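Local coordinates for protein pectate lyase (Paenibacillus sp. 0602, PDB 5GT5) that cleaves polygalacturonate by elimination and probably also partly methylated pectins, probably acting within the chain and using calcium, as a secreted family 1 polysaccharide lyase, at residues I22-S25 against K31-Y34; Y221-L224 against A228-L231; N284-N289 against S405-S410; W62-S67 against I112-I117. The protein carries 1 engineered substitution. One frame throughout, in Å; residues are numbered along the deposited sequence.

Interaction 1 of 4, residues I22-S25 against K31-Y34; sequences ISES and KKVY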
loop_
_atom_site.group_PDB
_atom_site.type_symbol
_atom_site.label_atom_id
_atom_site.label_comp_id
_atom_site.label_asym_id
_atom_site.label_seq_id
_atom_site.Cartn_x
_atom_site.Cartn_y
_atom_site.Cartn_z
ATOM N N ILE A 22 -12.849 3.213 -16.841
ATOM C CA ILE A 22 -14.153 3.836 -16.630
ATOM C C ILE A 22 -14.496 4.503 -17.951
ATOM O O ILE A 22 -13.637 5.151 -18.554
ATOM C CB ILE A 22 -14.087 4.940 -15.534
ATOM C CG1 ILE A 22 -13.714 4.342 -14.176
ATOM C CG2 ILE A 22 -15.412 5.721 -15.413
ATOM C CD1 ILE A 22 -14.672 3.264 -13.698
ATOM N N SER A 23 -15.741 4.353 -18.401
ATOM C CA SER A 23 -16.180 5.029 -19.619
ATOM C C SER A 23 -16.374 6.519 -19.393
ATOM O O SER A 23 -16.816 6.947 -18.328
ATOM C CB SER A 23 -17.490 4.418 -20.116
ATOM O OG SER A 23 -18.044 5.219 -21.147
ATOM N N GLU A 24 -16.050 7.308 -20.411
ATOM C CA GLU A 24 -16.239 8.751 -20.330
ATOM C C GLU A 24 -17.711 9.128 -20.185
ATOM O O GLU A 24 -18.018 10.257 -19.819
ATOM C CB GLU A 24 -15.613 9.460 -21.542
ATOM C CG GLU A 24 -16.255 9.124 -22.906
ATOM C CD GLU A 24 -15.567 9.884 -24.042
ATOM O OE1 GLU A 24 -15.238 11.063 -23.822
ATOM O OE2 GLU A 24 -15.341 9.320 -25.140
ATOM N N SER A 25 -18.608 8.172 -20.434
ATOM C CA SER A 25 -20.049 8.379 -20.275
ATOM C C SER A 25 -20.524 8.132 -18.836
ATOM O O SER A 25 -21.684 8.384 -18.500
ATOM C CB SER A 25 -20.844 7.502 -21.259
ATOM O OG SER A 25 -20.783 6.130 -20.906
ATOM N N LYS A 31 -14.926 12.742 -14.622
ATOM C CA LYS A 31 -15.165 14.169 -14.729
ATOM C C LYS A 31 -14.285 14.816 -15.774
ATOM O O LYS A 31 -13.051 14.724 -15.698
ATOM C CB LYS A 31 -14.957 14.880 -13.393
ATOM C CG LYS A 31 -15.829 14.369 -12.260
ATOM C CD LYS A 31 -17.323 14.521 -12.568
ATOM C CE LYS A 31 -18.104 14.142 -11.334
ATOM N NZ LYS A 31 -19.568 14.219 -11.640
ATOM N N LYS A 32 -14.903 15.484 -16.735
ATOM C CA LYS A 32 -14.197 16.267 -17.741
ATOM C C LYS A 32 -14.024 17.667 -17.216
ATOM O O LYS A 32 -14.980 18.348 -16.837
ATOM C CB LYS A 32 -14.988 16.255 -19.061
ATOM C CG LYS A 32 -14.945 14.881 -19.733
ATOM C CD LYS A 32 -15.679 14.850 -21.066
ATOM C CE LYS A 32 -15.613 13.473 -21.658
ATOM N NZ LYS A 32 -16.316 13.451 -22.992
ATOM N N VAL A 33 -12.771 18.092 -17.167
ATOM C CA VAL A 33 -12.425 19.346 -16.519
ATOM C C VAL A 33 -11.990 20.390 -17.547
ATOM O O VAL A 33 -10.985 20.207 -18.269
ATOM C CB VAL A 33 -11.316 19.084 -15.468
ATOM C CG1 VAL A 33 -10.647 20.377 -15.039
ATOM C CG2 VAL A 33 -11.899 18.335 -14.262
ATOM N N TYR A 34 -12.744 21.490 -17.602
ATOM C CA TYR A 34 -12.479 22.553 -18.574
ATOM C C TYR A 34 -11.930 23.799 -17.931
ATOM O O TYR A 34 -11.372 24.660 -18.615
ATOM C CB TYR A 34 -13.768 22.909 -19.324
ATOM C CG TYR A 34 -14.367 21.745 -20.074
ATOM C CD1 TYR A 34 -15.295 20.882 -19.469
ATOM C CD2 TYR A 34 -14.024 21.504 -21.397
ATOM C CE1 TYR A 34 -15.844 19.796 -20.181
ATOM C CE2 TYR A 34 -14.552 20.424 -22.090
ATOM C CZ TYR A 34 -15.459 19.582 -21.483
ATOM O OH TYR A 34 -15.990 18.520 -22.177
#
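E24 and K32 join the two segments through a salt bridge at the protein surface. The ammonium nitrogen K32 NZ gives a hydrogen bond to E24 OE1 at 2.7 Å. It reaches that oxygen on the anti side, the side turned away from E24 OE2, and tilted 31° out of the carboxylate plane. The lysine can do this because its chain is drawn out straight beyond CG, and CG itself lies anti to the carbonyl carbon (chi1 -71°). E24 has its CG between the backbone N and the carbonyl carbon (chi1 64°), which swings the carboxylate over toward the strand.

The apolar share is slight: E24 CB lies 4.0 Å from K32 CE, where the two chains cross at a slant. Within I22-S25 the hydroxyls S23 OG and S25 OG are hydrogen-bonded at 2.9 Å.

E24 OE1 is also met by K438 NZ in a second salt bridge, so one carboxylate oxygen is shared by two lysines. An alanine in place of K32 would take away one of these cations and is likely to leave E24 more free to turn about its remaining partner, K438.

K32 projects from strand 30-33, an early strand of the right-handed parallel beta-helix; that strand pairs in parallel with strand 51-54, where K32 touches E53. The preceding loop, I22-S25, packs back against the same strands through I22 on Y30 and V51, and helix 36-43 follows, touched by V33.

Interaction 2 of 4, residues Y221-L224 against A228-L231; sequences YNYL and AVGL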
loop_
_atom_site.group_PDB
_atom_site.type_symbol
_atom_site.label_atom_id
_atom_site.label_comp_id
_atom_site.label_asym_id
_atom_site.label_seq_id
_atom_site.Cartn_x
_atom_site.Cartn_y
_atom_site.Cartn_z
ATOM N N TYR A 221 20.054 40.641 -8.308
ATOM C CA TYR A 221 20.184 40.813 -9.744
ATOM C C TYR A 221 21.062 42.020 -10.072
ATOM O O TYR A 221 22.001 41.944 -10.908
ATOM C CB TYR A 221 18.793 40.945 -10.383
ATOM C CG TYR A 221 18.888 41.104 -11.885
ATOM C CD1 TYR A 221 19.097 40.009 -12.703
ATOM C CD2 TYR A 221 18.817 42.370 -12.481
ATOM C CE1 TYR A 221 19.233 40.144 -14.078
ATOM C CE2 TYR A 221 18.922 42.513 -13.850
ATOM C CZ TYR A 221 19.118 41.402 -14.650
ATOM O OH TYR A 221 19.269 41.522 -16.010
ATOM N N ASN A 222 20.793 43.126 -9.381
ATOM C CA ASN A 222 21.580 44.347 -9.580
ATOM C C ASN A 222 23.066 44.121 -9.291
ATOM O O ASN A 222 23.940 44.501 -10.075
ATOM C CB ASN A 222 20.998 45.476 -8.717
ATOM C CG ASN A 222 21.573 46.841 -9.050
ATOM O OD1 ASN A 222 21.681 47.228 -10.215
ATOM N ND2 ASN A 222 21.962 47.575 -8.015
ATOM N N TYR A 223 23.365 43.423 -8.204
ATOM C CA TYR A 223 24.742 43.115 -7.873
ATOM C C TYR A 223 25.415 42.250 -8.947
ATOM O O TYR A 223 26.552 42.490 -9.337
ATOM C CB TYR A 223 24.791 42.418 -6.520
ATOM C CG TYR A 223 26.181 42.095 -6.083
ATOM C CD1 TYR A 223 27.047 43.095 -5.663
ATOM C CD2 TYR A 223 26.658 40.783 -6.117
ATOM C CE1 TYR A 223 28.344 42.784 -5.262
ATOM C CE2 TYR A 223 27.957 40.463 -5.721
ATOM C CZ TYR A 223 28.796 41.470 -5.328
ATOM O OH TYR A 223 30.091 41.144 -4.946
ATOM N N LEU A 224 24.714 41.216 -9.406
ATOM C CA LEU A 224 25.259 40.344 -10.438
ATOM C C LEU A 224 25.584 41.097 -11.728
ATOM O O LEU A 224 26.572 40.781 -12.400
ATOM C CB LEU A 224 24.295 39.206 -10.737
ATOM C CG LEU A 224 24.000 38.270 -9.570
ATOM C CD1 LEU A 224 22.857 37.333 -9.993
ATOM C CD2 LEU A 224 25.280 37.487 -9.184
ATOM N N ALA A 228 30.897 44.735 -9.796
ATOM C CA ALA A 228 31.495 43.806 -8.844
ATOM C C ALA A 228 31.578 42.392 -9.419
ATOM O O ALA A 228 32.430 41.588 -9.012
ATOM C CB ALA A 228 30.689 43.793 -7.536
ATOM N N VAL A 229 30.661 42.079 -10.341
ATOM C CA VAL A 229 30.582 40.744 -10.900
ATOM C C VAL A 229 30.693 40.740 -12.419
ATOM O O VAL A 229 31.474 39.969 -12.966
ATOM C CB VAL A 229 29.282 40.022 -10.454
ATOM C CG1 VAL A 229 29.193 38.610 -11.030
ATOM C CG2 VAL A 229 29.210 39.971 -8.945
ATOM N N GLY A 230 29.906 41.560 -13.105
ATOM C CA GLY A 230 30.068 41.706 -14.551
ATOM C C GLY A 230 29.297 40.724 -15.409
ATOM O O GLY A 230 29.641 40.518 -16.577
ATOM N N LEU A 231 28.265 40.099 -14.845
ATOM C CA LEU A 231 27.414 39.238 -15.673
ATOM C C LEU A 231 26.509 40.064 -16.552
ATOM O O LEU A 231 25.933 41.057 -16.114
ATOM C CB LEU A 231 26.543 38.356 -14.783
ATOM C CG LEU A 231 27.329 37.213 -14.134
ATOM C CD1 LEU A 231 26.567 36.690 -12.883
ATOM C CD2 LEU A 231 27.601 36.054 -15.103
#
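Y223 sets its ring against A228 and V229. A228 CB comes to 3.4 Å from Y223 CE1, and V229 CG2 lies 3.5 Å from Y223 CE2; both methyls approach obliquely. The ring reaches them because CG is turned away from the backbone N (chi1 -179°), which carries the ring toward these loop residues. Its hydroxyl goes further and bonds to A311 O, at helix 306-314. A serine at Y223 would probably leave a gap beside A228 CB and V229 CG2 where the ring lay, and A311 O without this donor.

Here the chain turns out of helix 219-225 through a short loop and into helix 233-241, within the helical excursion that this pectate lyase inserts between strands 184-194 and 248-249 of its parallel beta-helix.

L224 follows, and its carbonyl is the main polar link. L231 N donates to L224 O at 3.1 Å, the N-H...O angle being 145° and the donor lying in the carbonyl plane. The same oxygen is lined by carbon: V229 CB stands 3.4 Å from L224 O. Between V229 and L231, G230 has a positive phi of 88°, where a side chain would press on the carbonyl of V229. The side chains of L224 and L231 run side by side in the same direction, L224 CD2 4.0 Å from L231 CD1, and both also touch I236 of helix 233-241.

Interaction 3 of 4, residues N284-N289 against S405-S410; sequences NAHAYN and SILPYS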
loop_
_atom_site.group_PDB
_atom_site.type_symbol
_atom_site.label_atom_id
_atom_site.label_comp_id
_atom_site.label_asym_id
_atom_site.label_seq_id
_atom_site.Cartn_x
_atom_site.Cartn_y
_atom_site.Cartn_z
ATOM N N ASN A 284 14.673 3.317 -0.636
ATOM C CA ASN A 284 15.136 2.616 -1.821
ATOM C C ASN A 284 14.734 3.349 -3.070
ATOM O O ASN A 284 13.570 3.696 -3.246
ATOM C CB ASN A 284 14.535 1.206 -1.900
ATOM C CG ASN A 284 15.017 0.305 -0.810
ATOM O OD1 ASN A 284 16.190 -0.043 -0.745
ATOM N ND2 ASN A 284 14.091 -0.118 0.055
ATOM N N ALA A 285 15.699 3.601 -3.949
ATOM C CA ALA A 285 15.411 4.219 -5.234
ATOM C C ALA A 285 16.100 3.470 -6.352
ATOM O O ALA A 285 17.294 3.175 -6.232
ATOM C CB ALA A 285 15.860 5.661 -5.255
ATOM N N HIS A 286 15.371 3.202 -7.431
ATOM C CA HIS A 286 15.893 2.496 -8.597
ATOM C C HIS A 286 15.632 3.338 -9.833
ATOM O O HIS A 286 14.465 3.638 -10.148
ATOM C CB HIS A 286 15.202 1.122 -8.692
ATOM C CG HIS A 286 15.596 0.312 -9.895
ATOM N ND1 HIS A 286 14.696 -0.485 -10.568
ATOM C CD2 HIS A 286 16.794 0.128 -10.494
ATOM C CE1 HIS A 286 15.313 -1.089 -11.571
ATOM N NE2 HIS A 286 16.578 -0.729 -11.562
ATOM N N ALA A 287 16.704 3.724 -10.522
ATOM C CA ALA A 287 16.603 4.400 -11.809
ATOM C C ALA A 287 17.195 3.491 -12.878
ATOM O O ALA A 287 18.317 2.996 -12.751
ATOM C CB ALA A 287 17.318 5.722 -11.780
ATOM N N TYR A 288 16.419 3.244 -13.920
ATOM C CA TYR A 288 16.936 2.511 -15.069
ATOM C C TYR A 288 16.549 3.184 -16.364
ATOM O O TYR A 288 15.480 3.779 -16.483
ATOM C CB TYR A 288 16.524 1.032 -15.049
ATOM C CG TYR A 288 15.049 0.680 -15.284
ATOM C CD1 TYR A 288 14.145 0.615 -14.217
ATOM C CD2 TYR A 288 14.574 0.348 -16.573
ATOM C CE1 TYR A 288 12.833 0.213 -14.417
ATOM C CE2 TYR A 288 13.241 -0.041 -16.782
ATOM C CZ TYR A 288 12.382 -0.076 -15.702
ATOM O OH TYR A 288 11.075 -0.459 -15.884
ATOM N N ASN A 289 17.438 3.120 -17.357
ATOM C CA ASN A 289 17.160 3.717 -18.664
ATOM C C ASN A 289 16.710 5.163 -18.525
ATOM O O ASN A 289 15.725 5.574 -19.141
ATOM C CB ASN A 289 16.088 2.927 -19.433
ATOM C CG ASN A 289 16.557 1.538 -19.908
ATOM O OD1 ASN A 289 15.715 0.664 -20.118
ATOM N ND2 ASN A 289 17.863 1.344 -20.108
ATOM N N SER A 405 16.623 -8.311 -0.651
ATOM C CA SER A 405 17.860 -8.678 -1.320
ATOM C C SER A 405 17.835 -8.259 -2.785
ATOM O O SER A 405 18.808 -7.709 -3.297
ATOM C CB SER A 405 18.095 -10.197 -1.183
ATOM O OG SER A 405 18.339 -10.536 0.174
ATOM N N ILE A 406 16.725 -8.547 -3.455
ATOM C CA ILE A 406 16.516 -8.141 -4.846
ATOM C C ILE A 406 15.204 -7.366 -4.994
ATOM O O ILE A 406 14.271 -7.525 -4.195
ATOM C CB ILE A 406 16.533 -9.351 -5.822
ATOM C CG1 ILE A 406 15.391 -10.307 -5.503
ATOM C CG2 ILE A 406 17.862 -10.094 -5.754
ATOM C CD1 ILE A 406 15.107 -11.308 -6.600
ATOM N N LEU A 407 15.138 -6.526 -6.015
ATOM C CA LEU A 407 13.958 -5.693 -6.207
ATOM C C LEU A 407 12.719 -6.566 -6.328
ATOM O O LEU A 407 12.767 -7.638 -6.959
ATOM C CB LEU A 407 14.141 -4.838 -7.446
ATOM C CG LEU A 407 15.130 -3.685 -7.297
ATOM C CD1 LEU A 407 15.544 -3.198 -8.670
ATOM C CD2 LEU A 407 14.507 -2.554 -6.446
ATOM N N PRO A 408 11.606 -6.125 -5.710
ATOM C CA PRO A 408 10.360 -6.904 -5.666
ATOM C C PRO A 408 9.524 -6.825 -6.942
ATOM O O PRO A 408 8.324 -7.120 -6.923
ATOM C CB PRO A 408 9.594 -6.270 -4.502
ATOM C CG PRO A 408 10.053 -4.863 -4.490
ATOM C CD PRO A 408 11.516 -4.924 -4.857
ATOM N N TYR A 409 10.150 -6.464 -8.055
ATOM C CA TYR A 409 9.438 -6.399 -9.321
ATOM C C TYR A 409 10.358 -6.779 -10.458
ATOM O O TYR A 409 11.581 -6.692 -10.334
ATOM C CB TYR A 409 8.876 -4.998 -9.533
ATOM C CG TYR A 409 9.870 -3.852 -9.456
ATOM C CD1 TYR A 409 10.704 -3.532 -10.549
ATOM C CD2 TYR A 409 9.946 -3.069 -8.310
ATOM C CE1 TYR A 409 11.607 -2.459 -10.483
ATOM C CE2 TYR A 409 10.807 -1.993 -8.238
ATOM C CZ TYR A 409 11.629 -1.690 -9.318
ATOM O OH TYR A 409 12.471 -0.610 -9.233
ATOM N N SER A 410 9.774 -7.233 -11.560
ATOM C CA SER A 410 10.606 -7.523 -12.710
ATOM C C SER A 410 10.511 -6.381 -13.699
ATOM O O SER A 410 9.560 -5.598 -13.672
ATOM C CB SER A 410 10.186 -8.843 -13.354
ATOM O OG SER A 410 8.849 -8.761 -13.810
#
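On strand 284-288 of the right-handed parallel beta-helix, H286 points out to meet L407 and Y409, two residues of the long C-terminal loop that folds back over this face. The imidazole is held along two directions. At its edge and in its plane, Y409 OH lies 2.6 Å from H286 ND1, a short hydrogen bond with an angle of 152° in which either atom could be the donor. Over one face sits the L407 CD1 methyl, 3.6 Å from the ring centroid and nearly over it, a CH-pi contact that leans toward the ND1 side, with CD1 3.4 Å from H286 ND1. The rings of H286 and Y409 meet rim to rim, planes 34° apart, rather than stacking. CG of H286 lies anti to the backbone N (chi1 177°), which lifts the ring off the strand to the loop.

The remaining nitrogen, H286 NE2, bonds to E337 OE2, so both nitrogens of this buried ring have partners. Y409 OH in turn is shared with T264 OG1. E337 and T264 belong to strands 333-337 and 262-271, the parallel neighbours flanking strand 284-288, while Y411, further along the loop, meets H286 edge-to-face.

Interaction 4 of 4, residues W62-S67 against I112-I117; sequences WNEIPS and IKHAAI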
loop_
_atom_site.group_PDB
_atom_site.type_symbol
_atom_site.label_atom_id
_atom_site.label_comp_id
_atom_site.label_asym_id
_atom_site.label_seq_id
_atom_site.Cartn_x
_atom_site.Cartn_y
_atom_site.Cartn_z
ATOM N N TRP A 62 -4.147 31.611 -8.028
ATOM C CA TRP A 62 -5.189 31.986 -7.063
ATOM C C TRP A 62 -5.965 33.243 -7.473
ATOM O O TRP A 62 -7.162 33.324 -7.206
ATOM C CB TRP A 62 -4.558 32.164 -5.693
ATOM C CG TRP A 62 -5.518 32.399 -4.600
ATOM C CD1 TRP A 62 -5.745 33.580 -3.964
ATOM C CD2 TRP A 62 -6.372 31.433 -3.989
ATOM N NE1 TRP A 62 -6.688 33.402 -2.973
ATOM C CE2 TRP A 62 -7.091 32.088 -2.980
ATOM C CE3 TRP A 62 -6.606 30.062 -4.200
ATOM C CZ2 TRP A 62 -8.032 31.431 -2.182
ATOM C CZ3 TRP A 62 -7.524 29.416 -3.406
ATOM C CH2 TRP A 62 -8.226 30.099 -2.406
ATOM N N ASN A 63 -5.303 34.201 -8.132
ATOM C CA ASN A 63 -5.979 35.429 -8.584
ATOM C C ASN A 63 -6.670 35.362 -9.941
ATOM O O ASN A 63 -7.377 36.303 -10.316
ATOM C CB ASN A 63 -4.989 36.603 -8.613
ATOM C CG ASN A 63 -4.337 36.839 -7.284
ATOM O OD1 ASN A 63 -4.953 36.643 -6.231
ATOM N ND2 ASN A 63 -3.077 37.274 -7.310
ATOM N N GLU A 64 -6.481 34.291 -10.702
ATOM C CA GLU A 64 -7.092 34.199 -12.013
ATOM C C GLU A 64 -8.236 33.211 -12.098
ATOM O O GLU A 64 -8.980 33.203 -13.084
ATOM C CB GLU A 64 -6.051 33.880 -13.096
ATOM C CG GLU A 64 -5.331 32.546 -12.868
ATOM C CD GLU A 64 -4.248 32.259 -13.885
ATOM O OE1 GLU A 64 -4.135 32.981 -14.912
ATOM O OE2 GLU A 64 -3.488 31.267 -13.633
ATOM N N ILE A 65 -8.338 32.331 -11.117
ATOM C CA ILE A 65 -9.394 31.323 -11.137
ATOM C C ILE A 65 -10.728 31.915 -10.715
ATOM O O ILE A 65 -10.769 32.957 -10.060
ATOM C CB ILE A 65 -9.032 30.087 -10.270
ATOM C CG1 ILE A 65 -8.892 30.481 -8.798
ATOM C CG2 ILE A 65 -7.766 29.449 -10.842
ATOM C CD1 ILE A 65 -8.477 29.336 -7.818
ATOM N N PRO A 66 -11.832 31.248 -11.094
ATOM C CA PRO A 66 -13.129 31.767 -10.648
ATOM C C PRO A 66 -13.249 31.758 -9.136
ATOM O O PRO A 66 -12.640 30.901 -8.472
ATOM C CB PRO A 66 -14.136 30.793 -11.281
ATOM C CG PRO A 66 -13.448 30.225 -12.438
ATOM C CD PRO A 66 -11.975 30.158 -12.072
ATOM N N SER A 67 -14.034 32.679 -8.580
ATOM C CA SER A 67 -14.269 32.712 -7.140
ATOM C C SER A 67 -14.761 31.370 -6.613
ATOM O O SER A 67 -14.392 30.968 -5.524
ATOM C CB SER A 67 -15.285 33.799 -6.758
ATOM O OG SER A 67 -14.873 35.080 -7.201
ATOM N N ILE A 112 -0.712 22.388 -16.976
ATOM C CA ILE A 112 -1.153 22.820 -15.652
ATOM C C ILE A 112 -0.224 23.951 -15.238
ATOM O O ILE A 112 0.975 23.709 -15.033
ATOM C CB ILE A 112 -1.013 21.678 -14.624
ATOM C CG1 ILE A 112 -1.833 20.446 -15.062
ATOM C CG2 ILE A 112 -1.424 22.124 -13.216
ATOM C CD1 ILE A 112 -3.298 20.710 -15.156
ATOM N N LYS A 113 -0.744 25.173 -15.130
ATOM C CA LYS A 113 0.076 26.373 -14.890
ATOM C C LYS A 113 -0.314 27.091 -13.615
ATOM O O LYS A 113 -1.498 27.164 -13.271
ATOM C CB LYS A 113 -0.044 27.341 -16.070
ATOM C CG LYS A 113 0.536 26.814 -17.367
ATOM C CD LYS A 113 0.616 27.945 -18.426
ATOM C CE LYS A 113 -0.651 28.020 -19.227
ATOM N NZ LYS A 113 -0.875 29.385 -19.855
ATOM N N HIS A 114 0.697 27.604 -12.910
ATOM C CA HIS A 114 0.512 28.512 -11.770
ATOM C C HIS A 114 -0.012 27.813 -10.556
ATOM O O HIS A 114 -0.619 28.442 -9.686
ATOM C CB HIS A 114 -0.354 29.741 -12.125
ATOM C CG HIS A 114 0.010 30.325 -13.451
ATOM N ND1 HIS A 114 -0.920 30.879 -14.310
ATOM C CD2 HIS A 114 1.195 30.337 -14.100
ATOM C CE1 HIS A 114 -0.299 31.256 -15.422
ATOM N NE2 HIS A 114 0.984 30.949 -15.314
ATOM N N ALA A 115 0.234 26.506 -10.472
ATOM C CA ALA A 115 -0.227 25.740 -9.298
ATOM C C ALA A 115 0.652 24.569 -8.941
ATOM O O ALA A 115 1.133 23.845 -9.815
ATOM C CB ALA A 115 -1.684 25.267 -9.431
ATOM N N ALA A 116 0.815 24.372 -7.636
ATOM C CA ALA A 116 1.437 23.166 -7.082
ATOM C C ALA A 116 0.362 22.139 -6.763
ATOM O O ALA A 116 -0.742 22.501 -6.340
ATOM C CB ALA A 116 2.162 23.513 -5.774
ATOM N N ILE A 117 0.688 20.863 -6.954
ATOM C CA ILE A 117 -0.194 19.747 -6.568
ATOM C C ILE A 117 0.423 19.006 -5.394
ATOM O O ILE A 117 1.603 18.644 -5.427
ATOM C CB ILE A 117 -0.447 18.782 -7.712
ATOM C CG1 ILE A 117 -1.237 19.512 -8.815
ATOM C CG2 ILE A 117 -1.254 17.521 -7.198
ATOM C CD1 ILE A 117 -1.491 18.676 -10.023
#
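E64 and H114 meet almost at right angles, side chain across side chain, where the loop after strand 58-59 faces a turn of the parallel beta-helix. H114 forms the bend between strands 111-113 and 115-120, with backbone angles in the left-handed region and its CB directed toward the loop. The carboxylate and ring planes are inclined by 31°. H114 ND1 gives its N-H to E64 OE2 at 2.7 Å, a nearly straight bond of 172°. The oxygen lies almost in the ring plane, and it is approached on its syn side, tilted somewhat out of the carboxylate plane. E64 reaches the ring with an extended chain, CG lodged between its backbone N and carbonyl carbon (chi1 61°).

On the far side of the ring, H114 NE2 is bonded to E134 OE1. With a glutamate at each nitrogen, the imidazole would probably be favoured in its charged, doubly protonated form. E64 OE2 has a second donor in G61 N, which ties the carboxylate back to its own loop, and H114 touches L86 and T89 of helix 84-89. One face of the imidazole rests on the neighbouring residue, K113 CB standing 3.7 Å above the plane over the ring centre.

Interactions 1, 3 and 4 all bear on strands of the beta-helix coil, whereas interaction 2 belongs to the helical excursion outside it. Interactions 1 and 4 lie on the same side of the chain's centre, their centres about 21 Å apart and their nearest atoms about 7 Å, without touching. Interaction 3 sits on the other side from interaction 4, about 36 Å between centres, and interaction 2 is remote from interaction 1, about 51 Å. All four lie away from the probable calcium ligands D152, D174 and D178 and the likely catalytic R276; interactions 1, 3 and 4 join loops to beta-helix strands or their turns, and interaction 2 joins helix 219-225 to the loop after it.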